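Local coordinates for putative electron transport related protein (Corynebacterium diphtheriae, PDB 4PQ1) that is a DsbF homologue with a thioredoxin-like fold and a CxxC disulfide, and probably acts as a thiol-disulfide oxidoreductase, at residues T127-V130 with R136-A139; G119-V124 with V140-V145; I46-A51 with K152-L157; Q67-Y72 with G77-I82. All blocks are in the same frame, centred on the assembly; numbering follows the deposited sequence.

All four contacts reach the one mixed sheet of this thioredoxin-like chain. Contacts 1, 3 and 4 are buried; contact 2, nearer the surface, is only partly so. Contact 1 pairs the hairpin strands 127-131 and 137-141 by backbone hydrogen bonds, while contact 2 follows the second of them to its end and packs it against a loop with aliphatic groups alone. Contact 3 sets the final helix on strand 46-52, again purely apolar. Contact 4 joins a helix to strand 77-83 and differs in having a histidine bond to the backbone. Contacts 3 and 4 also meet directly, through Tyr-72 OH and Asp-155 OD1, whereas contacts 2 and 4 lie on opposite sides of the chain's centre.

Contact 1. Residues T127-V130 with R136-A139; sequences TTIV and RPAA
Val-130 is gripped at both ends of its backbone by the partner strand. Its N donates to Ala-139 O at 3.0 Å, and its own O accepts from Ala-138 N at 2.8 Å with a nearly straight N-H...O angle of 173°. Two consecutive residues, Ala-138 and Ala-139, therefore face one residue: a classic beta bulge, with Ala-138 carrying the extra turn of the chain (psi -22°). Weaker CA-H...O contacts flank these bonds. Ile-129 CA comes 3.5 Å from Ala-139 O, and Pro-137 CA lies 3.4 Å from Val-130 O, giving each of the two carbonyls a second neighbour.

The side chains split over the two faces of the sheet. On one, Val-130 CB and Ala-139 CB sit loosely together at 4.4 Å. On the other, Ile-129 and Pro-137 run side by side; with CG2 anti to the backbone N, the isoleucine sets that methyl 3.8 Å from Pro-137 CB.

This is the closing hairpin of the thioredoxin-like sheet. Leu-150, Val-153 and Ile-154 of helix 147-156 cover the Val-130 face, Val-120 touches Ile-129 on the other, and strand 46-52 pairs with the far edge of strand 127-131.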
loop_
_atom_site.group_PDB
_atom_site.type_symbol
_atom_site.label_atom_id
_atom_site.label_comp_id
_atom_site.label_asym_id
_atom_site.label_seq_id
_atom_site.Cartn_x
_atom_site.Cartn_y
_atom_site.Cartn_z
ATOM N N THR A 127 5.348 0.462 -4.749
ATOM C CA THR A 127 4.710 1.773 -4.586
ATOM C C THR A 127 4.064 1.755 -3.220
ATOM O O THR A 127 3.479 0.738 -2.815
ATOM C CB THR A 127 3.644 2.071 -5.668
ATOM O OG1 THR A 127 4.289 2.312 -6.927
ATOM C CG2 THR A 127 2.746 3.331 -5.289
ATOM N N THR A 128 4.184 2.862 -2.496
ATOM C CA THR A 128 3.526 2.963 -1.206
ATOM C C THR A 128 2.619 4.179 -1.149
ATOM O O THR A 128 3.042 5.300 -1.449
ATOM C CB THR A 128 4.533 3.036 -0.057
ATOM O OG1 THR A 128 5.303 1.835 -0.035
ATOM C CG2 THR A 128 3.799 3.181 1.267
ATOM N N ILE A 129 1.367 3.956 -0.773
ATOM C CA ILE A 129 0.431 5.063 -0.623
ATOM C C ILE A 129 -0.084 5.155 0.804
ATOM O O ILE A 129 -0.667 4.202 1.324
ATOM C CB ILE A 129 -0.745 4.933 -1.581
ATOM C CG1 ILE A 129 -0.227 4.871 -3.020
ATOM C CG2 ILE A 129 -1.705 6.121 -1.380
ATOM C CD1 ILE A 129 -1.285 4.571 -4.037
ATOM N N VAL A 130 0.139 6.305 1.437
ATOM C CA VAL A 130 -0.361 6.508 2.795
ATOM C C VAL A 130 -1.712 7.213 2.710
ATOM O O VAL A 130 -1.785 8.341 2.248
ATOM C CB VAL A 130 0.610 7.342 3.662
ATOM C CG1 VAL A 130 0.097 7.428 5.077
ATOM C CG2 VAL A 130 2.017 6.729 3.659
ATOM N N ARG A 136 -7.816 9.007 1.901
ATOM C CA ARG A 136 -7.387 9.904 0.837
ATOM C C ARG A 136 -5.884 9.911 0.867
ATOM O O ARG A 136 -5.302 9.985 1.941
ATOM C CB ARG A 136 -7.918 11.343 1.049
ATOM C CG ARG A 136 -9.358 11.443 1.520
ATOM C CD ARG A 136 -9.760 12.896 1.846
ATOM N NE ARG A 136 -8.994 13.476 2.952
ATOM C CZ ARG A 136 -9.099 14.749 3.346
ATOM N NH1 ARG A 136 -9.933 15.570 2.719
ATOM N NH2 ARG A 136 -8.373 15.209 4.359
ATOM N N PRO A 137 -5.238 9.831 -0.297
ATOM C CA PRO A 137 -3.783 9.773 -0.157
ATOM C C PRO A 137 -3.201 11.064 0.416
ATOM O O PRO A 137 -3.562 12.157 -0.003
ATOM C CB PRO A 137 -3.306 9.517 -1.590
ATOM C CG PRO A 137 -4.435 8.765 -2.215
ATOM C CD PRO A 137 -5.679 9.417 -1.641
ATOM N N ALA A 138 -2.322 10.911 1.400
ATOM C CA ALA A 138 -1.565 12.019 1.966
ATOM C C ALA A 138 -0.172 12.030 1.362
ATOM O O ALA A 138 0.524 13.047 1.367
ATOM C CB ALA A 138 -1.494 11.890 3.470
ATOM N N ALA A 139 0.244 10.868 0.860
ATOM C CA ALA A 139 1.564 10.721 0.270
ATOM C C ALA A 139 1.572 9.530 -0.681
ATOM O O ALA A 139 0.981 8.492 -0.388
ATOM C CB ALA A 139 2.624 10.555 1.359
#

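Contact 2. Residues G119-V124 with V140-V145; sequences GVPASV and VFLREV
Val-140 makes the first touch, its CG1 methyl meeting Val-120 CG2 at 4.3 Å. Both valines point their side chains at the other segment, and both also rest on Ile-129 of the neighbouring strand, which makes a small aliphatic cluster beneath the loop. Phe-141 turns the other way, its ring packing against helix 147-156.

Leu-142 does most of the work. Its CG lies beside the backbone N (chi1 -55°), and the extended chain beyond carries CD2 to the ring of Pro-121, 4.1 Å from its CD, the two side chains crossing at about a right angle. Nearer the backbone, Leu-142 CB packs 4.0 Å from Val-124 CG1; that same methyl stands 3.9 Å from Leu-142 O. Phe-5 touches both Pro-121 and Leu-142.

The opposing loop holds its shape with a type I turn from Pro-121 to Val-124, closed by Val-124 N to Pro-121 O at 3.2 Å. It leads from helix 113-116 toward strand 127-131. In thioredoxin folds the cis-proline that faces the CxxC motif comes just before this strand; Pro-121, which follows a trans peptide, is not that proline.

Past Leu-142 the strand has ended and the chain swings away from the loop. Phe-141 CD1 sits 3.7 Å above the guanidinium plane of Arg-143, toward its rim, and the same guanidinium group forms salt bridges with Glu-13 and Asp-149.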
loop_
_atom_site.group_PDB
_atom_site.type_symbol
_atom_site.label_atom_id
_atom_site.label_comp_id
_atom_site.label_asym_id
_atom_site.label_seq_id
_atom_site.Cartn_x
_atom_site.Cartn_y
_atom_site.Cartn_z
ATOM N N GLY A 119 -5.080 5.726 -11.012
ATOM C CA GLY A 119 -4.130 5.636 -12.107
ATOM C C GLY A 119 -2.684 5.754 -11.675
ATOM O O GLY A 119 -1.840 6.271 -12.408
ATOM N N VAL A 120 -2.405 5.311 -10.459
ATOM C CA VAL A 120 -1.031 5.109 -10.015
ATOM C C VAL A 120 -0.336 4.167 -11.018
ATOM O O VAL A 120 -0.949 3.206 -11.487
ATOM C CB VAL A 120 -1.020 4.560 -8.570
ATOM C CG1 VAL A 120 0.080 3.577 -8.370
ATOM C CG2 VAL A 120 -0.885 5.708 -7.567
ATOM N N PRO A 121 0.920 4.468 -11.392
ATOM C CA PRO A 121 1.607 3.695 -12.446
ATOM C C PRO A 121 1.751 2.208 -12.106
ATOM O O PRO A 121 2.420 1.901 -11.123
ATOM C CB PRO A 121 2.997 4.351 -12.530
ATOM C CG PRO A 121 2.873 5.660 -11.811
ATOM C CD PRO A 121 1.785 5.502 -10.796
ATOM N N ALA A 122 1.144 1.306 -12.886
ATOM C CA ALA A 122 1.258 -0.140 -12.621
ATOM C C ALA A 122 2.672 -0.645 -12.862
ATOM O O ALA A 122 3.044 -1.742 -12.421
ATOM C CB ALA A 122 0.265 -0.946 -13.484
ATOM N N SER A 123 3.460 0.151 -13.569
ATOM C CA SER A 123 4.849 -0.191 -13.831
ATOM C C SER A 123 5.731 -0.114 -12.581
ATOM O O SER A 123 6.795 -0.708 -12.540
ATOM C CB SER A 123 5.409 0.743 -14.890
ATOM O OG SER A 123 5.261 2.078 -14.441
ATOM N N VAL A 124 5.303 0.636 -11.570
ATOM C CA VAL A 124 6.187 0.949 -10.454
ATOM C C VAL A 124 5.925 0.055 -9.254
ATOM O O VAL A 124 4.896 0.161 -8.605
ATOM C CB VAL A 124 6.048 2.425 -10.031
ATOM C CG1 VAL A 124 7.017 2.771 -8.883
ATOM C CG2 VAL A 124 6.272 3.351 -11.241
ATOM N N VAL A 140 2.223 9.694 -1.828
ATOM C CA VAL A 140 2.489 8.576 -2.724
ATOM C C VAL A 140 3.984 8.451 -2.985
ATOM O O VAL A 140 4.635 9.415 -3.386
ATOM C CB VAL A 140 1.751 8.723 -4.066
ATOM C CG1 VAL A 140 2.081 7.524 -4.996
ATOM C CG2 VAL A 140 0.239 8.880 -3.829
ATOM N N PHE A 141 4.523 7.262 -2.749
ATOM C CA PHE A 141 5.947 7.004 -2.932
ATOM C C PHE A 141 6.175 6.066 -4.106
ATOM O O PHE A 141 5.754 4.906 -4.060
ATOM C CB PHE A 141 6.559 6.395 -1.666
ATOM C CG PHE A 141 6.590 7.332 -0.485
ATOM C CD1 PHE A 141 7.630 8.233 -0.329
ATOM C CD2 PHE A 141 5.591 7.292 0.483
ATOM C CE1 PHE A 141 7.662 9.097 0.759
ATOM C CE2 PHE A 141 5.622 8.148 1.565
ATOM C CZ PHE A 141 6.659 9.056 1.708
ATOM N N LEU A 142 6.828 6.570 -5.154
ATOM C CA LEU A 142 7.118 5.772 -6.346
ATOM C C LEU A 142 8.546 5.232 -6.255
ATOM O O LEU A 142 9.356 5.366 -7.172
ATOM C CB LEU A 142 6.930 6.604 -7.615
ATOM C CG LEU A 142 5.540 7.255 -7.727
ATOM C CD1 LEU A 142 5.460 8.170 -8.943
ATOM C CD2 LEU A 142 4.423 6.200 -7.743
ATOM N N ARG A 143 8.831 4.618 -5.120
ATOM C CA ARG A 143 10.156 4.182 -4.789
ATOM C C ARG A 143 10.028 3.341 -3.549
ATOM O O ARG A 143 8.999 3.385 -2.881
ATOM C CB ARG A 143 11.104 5.361 -4.559
ATOM C CG ARG A 143 10.664 6.320 -3.464
ATOM C CD ARG A 143 11.844 7.161 -3.001
ATOM N NE ARG A 143 11.487 8.188 -2.028
ATOM C CZ ARG A 143 11.582 8.043 -0.712
ATOM N NH1 ARG A 143 12.017 6.903 -0.198
ATOM N NH2 ARG A 143 11.244 9.041 0.095
ATOM N N GLU A 144 11.050 2.524 -3.300
ATOM C CA GLU A 144 11.231 1.882 -2.016
ATOM C C GLU A 144 11.201 2.944 -0.900
ATOM O O GLU A 144 11.711 4.061 -1.083
ATOM C CB GLU A 144 12.561 1.120 -2.011
ATOM C CG GLU A 144 12.837 0.355 -0.737
ATOM C CD GLU A 144 14.106 -0.505 -0.822
ATOM O OE1 GLU A 144 14.452 -1.118 0.218
ATOM O OE2 GLU A 144 14.751 -0.553 -1.908
ATOM N N VAL A 145 10.600 2.605 0.239
ATOM C CA VAL A 145 10.547 3.520 1.376
ATOM C C VAL A 145 11.195 2.902 2.607
ATOM O O VAL A 145 11.250 1.680 2.723
ATOM C CB VAL A 145 9.098 3.905 1.749
ATOM C CG1 VAL A 145 8.523 4.878 0.743
ATOM C CG2 VAL A 145 8.214 2.659 1.881
#

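Contact 3. Residues I46-A51 with K152-L157; sequences IVVLNA and KVIDSL
Ile-154 lowers its CD1 methyl between two residues of the central strand, Ile-46 and Val-48, and that methyl carries most of the contact. The setting is the thioredoxin fold: the last helix, 147-156, lies across one face of the mixed sheet, on the same face as helix 63-73, and here it meets the start of strand 46-52.

The interaction between the segments is entirely apolar. Ile-154 CD1 comes 3.7 Å from Ile-46 CG2 and 4.0 Å from Val-48 CG2, so the two strand residues, two positions apart along the strand and both pointing toward the helix, share it. The isoleucines cross obliquely, whereas Val-48 meets Ile-154 at about a right angle. A bend at both torsions of Ile-154 (chi1 -69°, chi2 -59°) folds the methyl down to the strand, although its CB is not aimed there. Leu-73 of helix 63-73 packs on all three side chains and closes the group from the neighbouring helix.

At the more exposed edge, Leu-157, the last residue modelled, adds a looser touch, CD1 standing 4.3 Å from Ile-46 CD1.

Polar bonding stays within 152-157. The backbone bonds there are mostly long or weak, but Leu-157 N still reaches Ile-154 O at 2.9 Å, and Ser-156 OG donates to a lone pair of Val-153 O at 2.7 Å, in the carbonyl plane.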
loop_
_atom_site.group_PDB
_atom_site.type_symbol
_atom_site.label_atom_id
_atom_site.label_comp_id
_atom_site.label_asym_id
_atom_site.label_seq_id
_atom_site.Cartn_x
_atom_site.Cartn_y
_atom_site.Cartn_z
ATOM N N ILE A 46 -6.205 4.827 9.619
ATOM C CA ILE A 46 -5.108 5.080 8.698
ATOM C C ILE A 46 -4.753 3.786 7.947
ATOM O O ILE A 46 -4.783 2.696 8.524
ATOM C CB ILE A 46 -3.871 5.612 9.438
ATOM C CG1 ILE A 46 -4.163 6.975 10.062
ATOM C CG2 ILE A 46 -2.679 5.720 8.501
ATOM C CD1 ILE A 46 -3.006 7.488 10.891
ATOM N N VAL A 47 -4.461 3.903 6.655
ATOM C CA VAL A 47 -4.169 2.738 5.846
ATOM C C VAL A 47 -2.966 2.985 4.940
ATOM O O VAL A 47 -2.960 3.927 4.127
ATOM C CB VAL A 47 -5.373 2.322 4.985
ATOM C CG1 VAL A 47 -4.968 1.202 4.052
ATOM C CG2 VAL A 47 -6.549 1.877 5.870
ATOM N N VAL A 48 -1.943 2.141 5.091
ATOM C CA VAL A 48 -0.772 2.226 4.231
ATOM C C VAL A 48 -0.806 1.112 3.192
ATOM O O VAL A 48 -0.638 -0.066 3.528
ATOM C CB VAL A 48 0.539 2.146 5.041
ATOM C CG1 VAL A 48 1.737 2.256 4.121
ATOM C CG2 VAL A 48 0.577 3.248 6.082
ATOM N N LEU A 49 -1.039 1.495 1.935
ATOM C CA LEU A 49 -1.062 0.557 0.799
ATOM C C LEU A 49 0.317 0.390 0.197
ATOM O O LEU A 49 1.022 1.376 -0.059
ATOM C CB LEU A 49 -2.006 1.048 -0.303
ATOM C CG LEU A 49 -3.459 1.331 0.016
ATOM C CD1 LEU A 49 -4.050 2.103 -1.145
ATOM C CD2 LEU A 49 -4.178 0.015 0.242
ATOM N N ASN A 50 0.681 -0.856 -0.069
ATOM C CA ASN A 50 1.984 -1.171 -0.625
ATOM C C ASN A 50 1.868 -2.255 -1.677
ATOM O O ASN A 50 1.407 -3.367 -1.395
ATOM C CB ASN A 50 2.946 -1.599 0.484
ATOM C CG ASN A 50 4.281 -2.046 -0.050
ATOM O OD1 ASN A 50 4.563 -3.236 -0.078
ATOM N ND2 ASN A 50 5.110 -1.100 -0.490
ATOM N N ALA A 51 2.239 -1.902 -2.904
ATOM C CA ALA A 51 2.289 -2.861 -4.004
ATOM C C ALA A 51 3.646 -3.550 -4.001
ATOM O O ALA A 51 4.692 -2.890 -3.981
ATOM C CB ALA A 51 2.043 -2.176 -5.328
ATOM N N LYS A 152 6.884 9.569 9.346
ATOM C CA LYS A 152 6.831 11.011 9.276
ATOM C C LYS A 152 5.505 11.485 8.718
ATOM O O LYS A 152 4.906 12.420 9.249
ATOM C CB LYS A 152 7.981 11.552 8.434
ATOM C CG LYS A 152 9.292 11.544 9.182
ATOM C CD LYS A 152 10.371 12.295 8.428
ATOM C CE LYS A 152 11.602 12.478 9.307
ATOM N NZ LYS A 152 12.709 13.187 8.602
ATOM N N VAL A 153 5.043 10.832 7.659
ATOM C CA VAL A 153 3.732 11.126 7.121
ATOM C C VAL A 153 2.678 10.730 8.134
ATOM O O VAL A 153 1.751 11.504 8.410
ATOM C CB VAL A 153 3.441 10.389 5.811
ATOM C CG1 VAL A 153 2.044 10.792 5.302
ATOM C CG2 VAL A 153 4.521 10.686 4.775
ATOM N N ILE A 154 2.818 9.524 8.678
ATOM C CA ILE A 154 1.848 8.999 9.644
ATOM C C ILE A 154 1.585 10.030 10.733
ATOM O O ILE A 154 0.443 10.420 10.957
ATOM C CB ILE A 154 2.319 7.672 10.295
ATOM C CG1 ILE A 154 2.313 6.524 9.277
ATOM C CG2 ILE A 154 1.421 7.295 11.472
ATOM C CD1 ILE A 154 0.954 6.274 8.673
ATOM N N ASP A 155 2.656 10.498 11.365
ATOM C CA ASP A 155 2.559 11.466 12.447
ATOM C C ASP A 155 1.815 12.758 12.062
ATOM O O ASP A 155 1.073 13.319 12.867
ATOM C CB ASP A 155 3.960 11.797 12.950
ATOM C CG ASP A 155 4.549 10.679 13.781
ATOM O OD1 ASP A 155 3.766 9.813 14.236
ATOM O OD2 ASP A 155 5.783 10.665 13.989
ATOM N N SER A 156 2.006 13.224 10.833
ATOM C CA SER A 156 1.362 14.447 10.378
ATOM C C SER A 156 -0.153 14.293 10.262
ATOM O O SER A 156 -0.875 15.284 10.172
ATOM C CB SER A 156 1.947 14.888 9.034
ATOM O OG SER A 156 1.392 14.163 7.949
ATOM N N LEU A 157 -0.639 13.058 10.276
ATOM C CA LEU A 157 -2.074 12.804 10.145
ATOM C C LEU A 157 -2.760 12.781 11.502
ATOM O O LEU A 157 -2.556 13.678 12.322
ATOM C CB LEU A 157 -2.322 11.482 9.421
ATOM C CG LEU A 157 -1.799 11.351 7.990
ATOM C CD1 LEU A 157 -2.005 9.932 7.512
ATOM C CD2 LEU A 157 -2.490 12.334 7.056
#

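Contact 4. Residues Q67-Y72 with G77-I82; sequences QEVHEY and GTVVGI
His-70 reaches across to the strand with its imidazole edge and takes a hydrogen bond from the backbone: Val-79 N donates to ND1 at 3.0 Å, with an N-H...N angle of 178°. The donor lies close to the ring plane. Accepting at ND1 is consistent with a neutral ring that carries its proton on NE2. Beside this bond, CE1 abuts Thr-78 OG1 at 3.0 Å. At the base of the side chain, His-70 CB packs on Val-79 CG2 at 3.6 Å, and Val-69 CG1 touches the same methyl at 4.3 Å.

What sets these groups in place comes next. CG of His-70 is anti to the backbone N (chi1 -180°), which swings the ring off the helix toward the strand. Thr-78 OG1 donates to Val-79 O at 3.0 Å from above the carbonyl plane, tying down the hydroxyl next to CE1. The ring of Tyr-103 meets the histidine at an incline.

The helix runs roughly antiparallel to the strand, at 151°, as the return arm of a beta-alpha-beta crossover from strand 46-52 through helix 63-73 to strand 77-83. Helix 147-156 lies alongside, touching Val-69 and Tyr-72, while strand 46-52 pairs with strand 77-83.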
loop_
_atom_site.group_PDB
_atom_site.type_symbol
_atom_site.label_atom_id
_atom_site.label_comp_id
_atom_site.label_asym_id
_atom_site.label_seq_id
_atom_site.Cartn_x
_atom_site.Cartn_y
_atom_site.Cartn_z
ATOM N N GLN A 67 6.710 -3.877 7.955
ATOM C CA GLN A 67 6.257 -4.602 9.139
ATOM C C GLN A 67 6.332 -3.683 10.347
ATOM O O GLN A 67 5.460 -3.690 11.212
ATOM C CB GLN A 67 7.098 -5.869 9.382
ATOM C CG GLN A 67 6.597 -6.725 10.555
ATOM C CD GLN A 67 5.148 -7.163 10.381
ATOM O OE1 GLN A 67 4.661 -7.308 9.256
ATOM N NE2 GLN A 67 4.457 -7.384 11.489
ATOM N N GLU A 68 7.383 -2.880 10.389
ATOM C CA GLU A 68 7.616 -1.976 11.498
ATOM C C GLU A 68 6.488 -0.945 11.597
ATOM O O GLU A 68 5.870 -0.772 12.651
ATOM C CB GLU A 68 8.965 -1.294 11.308
ATOM C CG GLU A 68 9.434 -0.469 12.466
ATOM C CD GLU A 68 10.782 0.147 12.176
ATOM O OE1 GLU A 68 11.623 -0.533 11.535
ATOM O OE2 GLU A 68 10.988 1.314 12.575
ATOM N N VAL A 69 6.225 -0.285 10.473
ATOM C CA VAL A 69 5.132 0.675 10.327
ATOM C C VAL A 69 3.797 0.069 10.719
ATOM O O VAL A 69 3.019 0.693 11.431
ATOM C CB VAL A 69 5.047 1.197 8.876
ATOM C CG1 VAL A 69 3.830 2.096 8.683
ATOM C CG2 VAL A 69 6.309 1.946 8.509
ATOM N N HIS A 70 3.534 -1.152 10.265
ATOM C CA HIS A 70 2.284 -1.830 10.603
ATOM C C HIS A 70 2.102 -1.918 12.104
ATOM O O HIS A 70 1.027 -1.634 12.637
ATOM C CB HIS A 70 2.239 -3.228 10.014
ATOM C CG HIS A 70 0.977 -3.966 10.324
ATOM N ND1 HIS A 70 -0.250 -3.583 9.830
ATOM C CD2 HIS A 70 0.749 -5.064 11.081
ATOM C CE1 HIS A 70 -1.181 -4.403 10.278
ATOM N NE2 HIS A 70 -0.601 -5.316 11.039
ATOM N N GLU A 71 3.176 -2.308 12.777
ATOM C CA GLU A 71 3.189 -2.384 14.224
ATOM C C GLU A 71 3.068 -1.004 14.870
ATOM O O GLU A 71 2.406 -0.862 15.885
ATOM C CB GLU A 71 4.465 -3.069 14.694
ATOM C CG GLU A 71 4.530 -4.529 14.299
ATOM C CD GLU A 71 5.847 -5.165 14.676
ATOM O OE1 GLU A 71 6.791 -4.417 15.014
ATOM O OE2 GLU A 71 5.941 -6.410 14.635
ATOM N N TYR A 72 3.720 -0.003 14.285
ATOM C CA TYR A 72 3.705 1.350 14.829
ATOM C C TYR A 72 2.288 1.925 14.790
ATOM O O TYR A 72 1.887 2.663 15.688
ATOM C CB TYR A 72 4.678 2.247 14.051
ATOM C CG TYR A 72 4.699 3.710 14.469
ATOM C CD1 TYR A 72 3.789 4.623 13.941
ATOM C CD2 TYR A 72 5.649 4.184 15.370
ATOM C CE1 TYR A 72 3.815 5.976 14.315
ATOM C CE2 TYR A 72 5.686 5.532 15.750
ATOM C CZ TYR A 72 4.769 6.416 15.220
ATOM O OH TYR A 72 4.808 7.738 15.596
ATOM N N GLY A 77 -4.514 1.954 12.811
ATOM C CA GLY A 77 -4.536 1.593 11.406
ATOM C C GLY A 77 -3.841 0.294 11.051
ATOM O O GLY A 77 -3.708 -0.602 11.883
ATOM N N THR A 78 -3.387 0.207 9.804
ATOM C CA THR A 78 -2.895 -1.045 9.247
ATOM C C THR A 78 -2.128 -0.810 7.952
ATOM O O THR A 78 -2.374 0.166 7.237
ATOM C CB THR A 78 -4.058 -2.026 8.950
ATOM O OG1 THR A 78 -3.535 -3.328 8.669
ATOM C CG2 THR A 78 -4.856 -1.568 7.732
ATOM N N VAL A 79 -1.193 -1.707 7.650
ATOM C CA VAL A 79 -0.648 -1.798 6.303
ATOM C C VAL A 79 -1.522 -2.787 5.539
ATOM O O VAL A 79 -2.027 -3.748 6.118
ATOM C CB VAL A 79 0.833 -2.259 6.300
ATOM C CG1 VAL A 79 1.350 -2.432 4.872
ATOM C CG2 VAL A 79 1.709 -1.255 7.070
ATOM N N VAL A 80 -1.749 -2.522 4.259
ATOM C CA VAL A 80 -2.390 -3.494 3.371
ATOM C C VAL A 80 -1.565 -3.680 2.113
ATOM O O VAL A 80 -1.352 -2.738 1.360
ATOM C CB VAL A 80 -3.802 -3.069 2.965
ATOM C CG1 VAL A 80 -4.353 -4.057 1.938
ATOM C CG2 VAL A 80 -4.691 -3.006 4.185
ATOM N N GLY A 81 -1.078 -4.894 1.888
ATOM C CA GLY A 81 -0.235 -5.136 0.740
ATOM C C GLY A 81 -1.075 -5.376 -0.485
ATOM O O GLY A 81 -2.206 -5.871 -0.408
ATOM N N ILE A 82 -0.526 -5.013 -1.631
ATOM C CA ILE A 82 -1.150 -5.364 -2.896
ATOM C C ILE A 82 -0.125 -6.187 -3.679
ATOM O O ILE A 82 0.782 -5.649 -4.309
ATOM C CB ILE A 82 -1.596 -4.112 -3.678
ATOM C CG1 ILE A 82 -2.603 -3.316 -2.846
ATOM C CG2 ILE A 82 -2.194 -4.480 -5.033
ATOM C CD1 ILE A 82 -3.026 -2.024 -3.485
#